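Local coordinates for protein beta-N-acetylhexosaminidase (Mycobacterium smegmatis, PDB 4YYF) that probably hydrolyses terminal non-reducing N-acetyl-D-hexosamine residues from N-acetyl-beta-D-hexosaminides, as a glycosyl hydrolase of family 3, at residues D104-R112 and A166-S174; Y136-R147 and A188-V198. The protein carries 1 engineered substitution. All blocks are in the same frame, centred on the assembly; numbering follows the deposited sequence.

Interaction 1: residues D104-R112 and A166-S174; sequences DEEGGRVSR and ADTVIGDRS. With ACT (acetate ion), chain D.
The beta hairpin that turns through Gly-107 to Val-110 (type II') faces the 166-174 loop, where Glu-106 pairs with Arg-173 and Arg-109 with both Asp-167 and Asp-172. Glu-106 meets Arg-173 side-on: Arg-173 NE gives an almost straight bond to Glu-106 OE1 (2.9 Å, 178°), while Arg-173 NH2 reaches Glu-106 OE2 at 2.8 Å. Both oxygens use their syn lone pairs, and the carboxylate and guanidinium planes lie only 23° apart, so the pair is held nearly flat. Val-110 CG2 packs against the chain at CD and NE of Arg-173. Arg-173 NH1 donates to Val-169 O at 2.9 Å and to OXT of an acetate ion at 2.8 Å, which fixes the rotation of the group. In this TIM-barrel domain of family 3, Glu-106 lies near the end of barrel strand 100-107; its OE2 also pairs with Lys-203, and Arg-173 packs on Lys-203 and His-204 of strand 199-205. The acetate and a formic acid molecule near the same arginine, both probably from the crystallisation liquor, may mark a small pocket there.

Arg-109, bent at CG-CD (chi3 -53°), is folded into the loop itself. Its NE and NH2 both bind Asp-172 OD1, at 2.8 and 3.1 Å, from the same face of that carboxylate. Arg-109 NH2 also donates to Thr-168 O at 3.0 Å, and Arg-109 NH1 makes a weak bond to Asp-167 OD1 at 2.7 Å within a salt bridge. One water joins Arg-109 N to Asp-172 OD1; another connects Glu-106 OE1 with Arg-173 O.

Interaction 2: residues Y136-R147 and A188-V198; sequences YGIALDRGRKMR and AYARGLRDAGV. With ACT (acetate ion), chain E.
Arg-147 NH1 donates to Ala-196 O at 2.9 Å, lying in the carbonyl plane on a lone pair, where helix 179-196 ends in a Schellman motif at Gly-197. Bends at chi2 and chi3 fold the arginine back over this terminus, and its CD packs on Val-198 CG2. At the opposite end of the interface Tyr-136 is a knob set among Ala-188, Arg-191, Gly-192 and Asp-195. Its ring swings across because CG stands opposite the backbone nitrogen (chi1 167°). The guanidinium of Arg-191 lies flat on one face, with planes 3° apart and centres at 4.3 Å, a cation-pi stack offset toward the rim. In the ring plane, Tyr-136 OH gives a very short bond of 2.5 Å to Asp-195 OD2.

Helices 132-148 and 179-196 are neighbours on the outside of the beta/alpha barrel, flanking strand 153-154 in the chain. Their axes come within 7.0 Å and cross at -35°, an approach made possible by Gly-192 and Gly-143 in the interface. Gly-192 lets Leu-140 CA come down on its carbonyl oxygen (CA to O 3.4 Å, a CA-H...O contact), and Ala-196 CB sits 3.5 Å from Gly-143 C. Beside Gly-192, Ala-139 CB stands over the centre of the Tyr-189 ring, a CH-pi contact of 3.7 Å to the centroid. Tyr-189 OH bonds Gln-120 and, through a water, Arg-142 NE. Arg-142 NH1 and Lys-145 NZ both hold an acetate ion. Nearer the barrel, Met-146 CE, a selenomethionine methyl, touches Leu-193 CD2.

How the interactions relate
From the N terminus, the chain first lays down barrel strand 100-107 and its hairpin in 104-112, then runs along helix 132-148, through strand 153-154 and the 166-174 loop, and on into helix 179-196. Interaction 1 closes the loop of 53 residues from the hairpin to 166-174; interaction 2 closes one of 40 residues between the two helices. Their segments alternate, so the closures cross rather than nest. Interaction 1 ties a strand end to the loop beyond 153-154, whereas interaction 2 joins successive outer helices of the barrel. They meet directly: Glu-105 OE1 forms a salt bridge with Arg-142 NH2 at 3.0 Å, and Glu-105 CG packs on Met-146 CE.

Interaction 1: residues D104-R112 and A166-S174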
# COMPACT_ATOMS: atom_id res chain seq x y z
N ASP A 104 -4.12 6.23 4.77
CA ASP A 104 -2.93 7.07 4.62
C ASP A 104 -2.75 7.94 5.87
O ASP A 104 -3.33 9.02 5.97
CB ASP A 104 -3.08 8.02 3.43
CG ASP A 104 -2.69 7.38 2.10
OD1 ASP A 104 -2.08 6.29 2.10
OD2 ASP A 104 -2.98 7.99 1.05
N GLU A 105 -1.95 7.49 6.82
CA GLU A 105 -1.71 8.29 8.03
C GLU A 105 -0.21 8.53 8.20
O GLU A 105 0.47 7.82 8.95
CB GLU A 105 -2.34 7.59 9.25
CG GLU A 105 -2.29 8.38 10.54
CD GLU A 105 -2.66 9.84 10.37
OE1 GLU A 105 -1.75 10.69 10.46
OE2 GLU A 105 -3.85 10.14 10.17
N GLU A 106 0.30 9.54 7.49
CA GLU A 106 1.73 9.87 7.45
C GLU A 106 2.07 11.01 8.38
O GLU A 106 3.19 11.11 8.87
CB GLU A 106 2.13 10.31 6.02
CG GLU A 106 1.84 9.28 4.93
CD GLU A 106 1.99 9.84 3.53
OE1 GLU A 106 2.77 10.81 3.36
OE2 GLU A 106 1.33 9.31 2.60
N GLY A 107 1.09 11.89 8.60
CA GLY A 107 1.32 13.13 9.34
C GLY A 107 1.40 14.27 8.35
O GLY A 107 1.48 14.05 7.14
N GLY A 108 1.39 15.51 8.85
CA GLY A 108 1.50 16.66 7.98
C GLY A 108 0.35 16.78 7.00
O GLY A 108 -0.83 16.83 7.41
N ARG A 109 0.67 16.83 5.71
CA ARG A 109 -0.35 17.03 4.67
C ARG A 109 -1.20 15.78 4.41
O ARG A 109 -2.28 15.88 3.82
CB ARG A 109 0.30 17.50 3.37
CG ARG A 109 0.70 18.99 3.40
CD ARG A 109 1.32 19.41 2.07
NE ARG A 109 2.42 18.51 1.75
CZ ARG A 109 2.62 17.94 0.56
NH1 ARG A 109 1.80 18.21 -0.45
NH2 ARG A 109 3.66 17.12 0.40
N VAL A 110 -0.70 14.62 4.83
CA VAL A 110 -1.43 13.37 4.63
C VAL A 110 -1.73 12.68 5.96
O VAL A 110 -0.98 11.83 6.43
CB VAL A 110 -0.65 12.43 3.70
CG1 VAL A 110 -1.48 11.19 3.38
CG2 VAL A 110 -0.30 13.16 2.41
N SER A 111 -2.86 13.05 6.55
CA SER A 111 -3.16 12.60 7.90
C SER A 111 -4.68 12.44 8.02
O SER A 111 -5.35 13.23 8.69
CB SER A 111 -2.63 13.62 8.90
OG SER A 111 -2.67 13.14 10.23
N ARG A 112 -5.21 11.41 7.37
CA ARG A 112 -6.67 11.25 7.27
C ARG A 112 -7.35 11.03 8.63
O ARG A 112 -8.54 11.26 8.77
CB ARG A 112 -7.02 10.12 6.30
CG ARG A 112 -6.38 10.25 4.91
CD ARG A 112 -6.51 11.66 4.33
NE ARG A 112 -6.00 11.74 2.95
CZ ARG A 112 -5.30 12.76 2.46
NH1 ARG A 112 -5.00 13.80 3.22
NH2 ARG A 112 -4.89 12.74 1.19
N ALA A 166 8.02 21.83 -0.15
CA ALA A 166 7.16 21.11 0.79
C ALA A 166 5.81 20.65 0.22
O ALA A 166 5.47 19.48 0.33
CB ALA A 166 6.95 21.95 2.05
N ASP A 167 5.04 21.56 -0.37
CA ASP A 167 3.69 21.20 -0.84
C ASP A 167 3.69 20.75 -2.31
O ASP A 167 2.96 21.28 -3.14
CB ASP A 167 2.71 22.35 -0.61
CG ASP A 167 1.24 21.96 -0.81
OD1 ASP A 167 0.90 20.76 -0.76
OD2 ASP A 167 0.42 22.87 -1.03
N THR A 168 4.53 19.77 -2.62
CA THR A 168 4.51 19.12 -3.93
C THR A 168 4.08 17.67 -3.70
O THR A 168 3.80 17.30 -2.56
CB THR A 168 5.87 19.18 -4.62
OG1 THR A 168 6.85 18.57 -3.77
CG2 THR A 168 6.28 20.63 -4.87
N VAL A 169 4.02 16.86 -4.76
CA VAL A 169 3.44 15.52 -4.63
C VAL A 169 4.07 14.69 -3.49
O VAL A 169 3.36 14.13 -2.65
CB VAL A 169 3.44 14.74 -5.98
CG1 VAL A 169 4.84 14.67 -6.58
CG2 VAL A 169 2.84 13.35 -5.81
N ILE A 170 5.40 14.65 -3.44
CA ILE A 170 6.08 14.05 -2.30
C ILE A 170 6.44 15.17 -1.33
O ILE A 170 5.81 15.31 -0.28
CB ILE A 170 7.32 13.23 -2.73
CG1 ILE A 170 6.91 12.14 -3.73
CG2 ILE A 170 7.97 12.58 -1.52
CD1 ILE A 170 5.78 11.24 -3.23
N GLY A 171 7.44 15.98 -1.69
CA GLY A 171 7.75 17.17 -0.90
C GLY A 171 7.96 16.86 0.58
O GLY A 171 8.71 15.94 0.91
N ASP A 172 7.28 17.59 1.46
CA ASP A 172 7.49 17.39 2.91
C ASP A 172 7.00 16.04 3.45
O ASP A 172 7.15 15.75 4.66
CB ASP A 172 6.94 18.57 3.73
CG ASP A 172 5.42 18.68 3.70
OD1 ASP A 172 4.73 17.75 3.23
OD2 ASP A 172 4.91 19.72 4.18
N ARG A 173 6.45 15.20 2.58
CA ARG A 173 6.09 13.84 2.98
C ARG A 173 7.34 12.96 3.07
O ARG A 173 7.28 11.83 3.57
CB ARG A 173 5.11 13.22 1.98
CG ARG A 173 3.77 13.92 1.88
CD ARG A 173 3.02 13.41 0.64
NE ARG A 173 2.66 11.99 0.75
CZ ARG A 173 2.29 11.24 -0.28
NH1 ARG A 173 2.27 11.76 -1.50
NH2 ARG A 173 1.94 9.97 -0.09
N SER A 174 8.46 13.46 2.57
CA SER A 174 9.72 12.72 2.62
C SER A 174 10.55 13.11 3.83
O SER A 174 10.62 14.29 4.18
CB SER A 174 10.55 12.99 1.35
OG SER A 174 11.92 12.68 1.59
C ACT D . 1.26 9.04 -4.14
O ACT D . 0.33 8.21 -4.26
OXT ACT D . 1.09 9.93 -3.28
CH3 ACT D . 2.50 9.01 -4.99
O HOH W 1 4.99 11.35 4.91
O HOH W 2 3.31 16.20 4.81

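Interaction 2: residues Y136-R147 and A188-V198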
# COMPACT_ATOMS: atom_id res chain seq x y z
N TYR A 136 10.35 7.36 16.67
CA TYR A 136 9.87 6.03 17.03
C TYR A 136 8.69 6.14 18.00
O TYR A 136 7.64 5.52 17.79
CB TYR A 136 10.98 5.16 17.64
CG TYR A 136 10.43 3.92 18.30
CD1 TYR A 136 10.08 2.81 17.54
CD2 TYR A 136 10.25 3.85 19.68
CE1 TYR A 136 9.57 1.66 18.14
CE2 TYR A 136 9.73 2.72 20.29
CZ TYR A 136 9.39 1.63 19.51
OH TYR A 136 8.88 0.50 20.12
N GLY A 137 8.87 6.94 19.05
CA GLY A 137 7.85 7.13 20.06
C GLY A 137 6.58 7.77 19.52
O GLY A 137 5.47 7.41 19.92
N ILE A 138 6.74 8.72 18.61
CA ILE A 138 5.58 9.35 17.99
C ILE A 138 4.78 8.33 17.17
O ILE A 138 3.54 8.27 17.27
CB ILE A 138 6.00 10.52 17.10
CG1 ILE A 138 6.50 11.68 17.97
CG2 ILE A 138 4.85 10.98 16.23
CD1 ILE A 138 7.13 12.83 17.18
N ALA A 139 5.48 7.53 16.37
CA ALA A 139 4.84 6.51 15.55
C ALA A 139 4.17 5.43 16.38
O ALA A 139 3.08 4.96 16.05
CB ALA A 139 5.86 5.88 14.59
N LEU A 140 4.83 5.03 17.47
CA LEU A 140 4.24 4.08 18.41
C LEU A 140 2.94 4.61 19.00
O LEU A 140 1.92 3.92 18.99
CB LEU A 140 5.23 3.76 19.54
CG LEU A 140 4.71 2.79 20.61
CD1 LEU A 140 4.32 1.42 20.01
CD2 LEU A 140 5.73 2.60 21.73
N ASP A 141 2.97 5.82 19.54
CA ASP A 141 1.78 6.43 20.12
C ASP A 141 0.64 6.53 19.12
O ASP A 141 -0.51 6.22 19.43
CB ASP A 141 2.10 7.83 20.67
CG ASP A 141 2.91 7.79 21.96
OD1 ASP A 141 2.99 6.71 22.60
OD2 ASP A 141 3.46 8.84 22.35
N ARG A 142 0.96 6.97 17.90
CA ARG A 142 -0.09 7.12 16.89
C ARG A 142 -0.59 5.79 16.35
O ARG A 142 -1.77 5.64 16.07
CB ARG A 142 0.38 8.05 15.77
CG ARG A 142 0.52 9.48 16.26
CD ARG A 142 1.15 10.38 15.20
NE ARG A 142 0.23 10.74 14.12
CZ ARG A 142 -0.74 11.64 14.25
NH1 ARG A 142 -0.96 12.22 15.42
NH2 ARG A 142 -1.51 11.95 13.21
N GLY A 143 0.31 4.82 16.24
CA GLY A 143 -0.09 3.47 15.90
C GLY A 143 -1.11 2.88 16.86
O GLY A 143 -2.07 2.24 16.45
N ARG A 144 -0.90 3.08 18.16
CA ARG A 144 -1.85 2.58 19.15
C ARG A 144 -3.18 3.28 18.99
O ARG A 144 -4.23 2.65 19.12
CB ARG A 144 -1.30 2.78 20.57
CG ARG A 144 -0.16 1.83 20.90
CD ARG A 144 0.56 2.23 22.17
NE ARG A 144 1.62 1.27 22.49
CZ ARG A 144 2.57 1.48 23.39
NH1 ARG A 144 2.60 2.63 24.07
NH2 ARG A 144 3.50 0.55 23.61
N LYS A 145 -3.15 4.58 18.68
CA LYS A 145 -4.38 5.34 18.48
C LYS A 145 -5.12 4.85 17.25
O LYS A 145 -6.35 4.81 17.24
CB LYS A 145 -4.09 6.85 18.40
CG LYS A 145 -3.70 7.49 19.73
CD LYS A 145 -3.21 8.92 19.51
CE LYS A 145 -2.71 9.56 20.79
NZ LYS A 145 -2.38 11.02 20.59
N MSE A 146 -4.38 4.44 16.22
CA MSE A 146 -4.98 3.81 15.04
C MSE A 146 -5.59 2.44 15.33
O MSE A 146 -6.68 2.13 14.85
CB MSE A 146 -3.94 3.65 13.91
CG MSE A 146 -3.53 4.96 13.29
SE MSE A 146 -2.16 4.62 11.94
CE MSE A 146 -0.80 5.87 12.61
N ARG A 147 -4.88 1.62 16.10
CA ARG A 147 -5.39 0.32 16.52
C ARG A 147 -6.72 0.47 17.27
O ARG A 147 -7.64 -0.31 17.05
CB ARG A 147 -4.41 -0.39 17.44
CG ARG A 147 -3.10 -0.86 16.80
CD ARG A 147 -3.30 -1.87 15.68
NE ARG A 147 -4.06 -3.08 16.03
CZ ARG A 147 -3.60 -4.09 16.77
NH1 ARG A 147 -2.40 -4.01 17.33
NH2 ARG A 147 -4.37 -5.16 16.97
N ALA A 188 12.61 4.25 11.86
CA ALA A 188 12.08 4.47 13.20
C ALA A 188 10.57 4.55 13.15
O ALA A 188 9.89 4.00 14.02
CB ALA A 188 12.67 5.77 13.80
N TYR A 189 10.05 5.22 12.13
CA TYR A 189 8.60 5.40 12.02
C TYR A 189 7.95 4.04 11.78
O TYR A 189 6.91 3.72 12.37
CB TYR A 189 8.23 6.41 10.90
CG TYR A 189 6.88 7.07 11.14
CD1 TYR A 189 5.69 6.41 10.82
CD2 TYR A 189 6.78 8.33 11.72
CE1 TYR A 189 4.44 7.00 11.07
CE2 TYR A 189 5.53 8.93 11.96
CZ TYR A 189 4.38 8.26 11.63
OH TYR A 189 3.15 8.84 11.87
N ALA A 190 8.56 3.23 10.91
CA ALA A 190 8.01 1.91 10.60
C ALA A 190 8.04 1.02 11.84
O ALA A 190 7.10 0.26 12.11
CB ALA A 190 8.76 1.25 9.44
N ARG A 191 9.13 1.14 12.61
CA ARG A 191 9.32 0.31 13.80
C ARG A 191 8.26 0.65 14.86
O ARG A 191 7.76 -0.24 15.55
CB ARG A 191 10.76 0.49 14.33
CG ARG A 191 11.16 -0.46 15.45
CD ARG A 191 12.67 -0.45 15.70
NE ARG A 191 13.25 0.90 15.67
CZ ARG A 191 13.48 1.64 16.75
NH1 ARG A 191 13.19 1.18 17.96
NH2 ARG A 191 14.01 2.86 16.61
N GLY A 192 7.93 1.94 14.97
CA GLY A 192 6.91 2.40 15.91
C GLY A 192 5.55 1.85 15.55
O GLY A 192 4.83 1.34 16.41
N LEU A 193 5.20 1.92 14.27
CA LEU A 193 3.93 1.38 13.80
C LEU A 193 3.87 -0.11 14.05
O LEU A 193 2.88 -0.63 14.58
CB LEU A 193 3.75 1.64 12.30
CG LEU A 193 3.52 3.09 11.86
CD1 LEU A 193 3.40 3.14 10.34
CD2 LEU A 193 2.27 3.69 12.51
N ARG A 194 4.94 -0.81 13.66
CA ARG A 194 5.06 -2.25 13.84
C ARG A 194 4.91 -2.65 15.31
O ARG A 194 4.21 -3.62 15.63
CB ARG A 194 6.44 -2.71 13.28
CG ARG A 194 6.87 -4.13 13.56
CD ARG A 194 8.24 -4.44 12.86
NE ARG A 194 8.17 -3.96 11.48
CZ ARG A 194 8.95 -3.03 10.94
NH1 ARG A 194 8.73 -2.65 9.69
NH2 ARG A 194 9.94 -2.48 11.64
N ASP A 195 5.56 -1.92 16.20
CA ASP A 195 5.47 -2.25 17.63
C ASP A 195 4.07 -1.98 18.21
O ASP A 195 3.70 -2.54 19.25
CB ASP A 195 6.55 -1.54 18.45
CG ASP A 195 7.95 -2.09 18.19
OD1 ASP A 195 8.05 -3.16 17.56
OD2 ASP A 195 8.95 -1.46 18.61
N ALA A 196 3.31 -1.13 17.55
CA ALA A 196 1.90 -0.91 17.90
C ALA A 196 1.01 -2.03 17.34
O ALA A 196 -0.15 -2.17 17.73
CB ALA A 196 1.41 0.44 17.38
N GLY A 197 1.56 -2.82 16.42
CA GLY A 197 0.80 -3.90 15.81
C GLY A 197 0.11 -3.49 14.53
O GLY A 197 -0.77 -4.20 14.02
N VAL A 198 0.52 -2.35 13.98
CA VAL A 198 0.02 -1.87 12.70
C VAL A 198 1.01 -2.33 11.64
O VAL A 198 2.21 -2.27 11.87
CB VAL A 198 -0.05 -0.32 12.67
CG1 VAL A 198 -0.44 0.20 11.28
CG2 VAL A 198 -1.05 0.19 13.71
C ACT E . 0.80 11.67 18.75
O ACT E . 0.02 11.00 19.45
OXT ACT E . 0.27 12.42 17.91
CH3 ACT E . 2.29 11.54 18.89
O HOH W 3 0.67 9.99 11.48
O HOH W 4 4.14 -1.75 22.01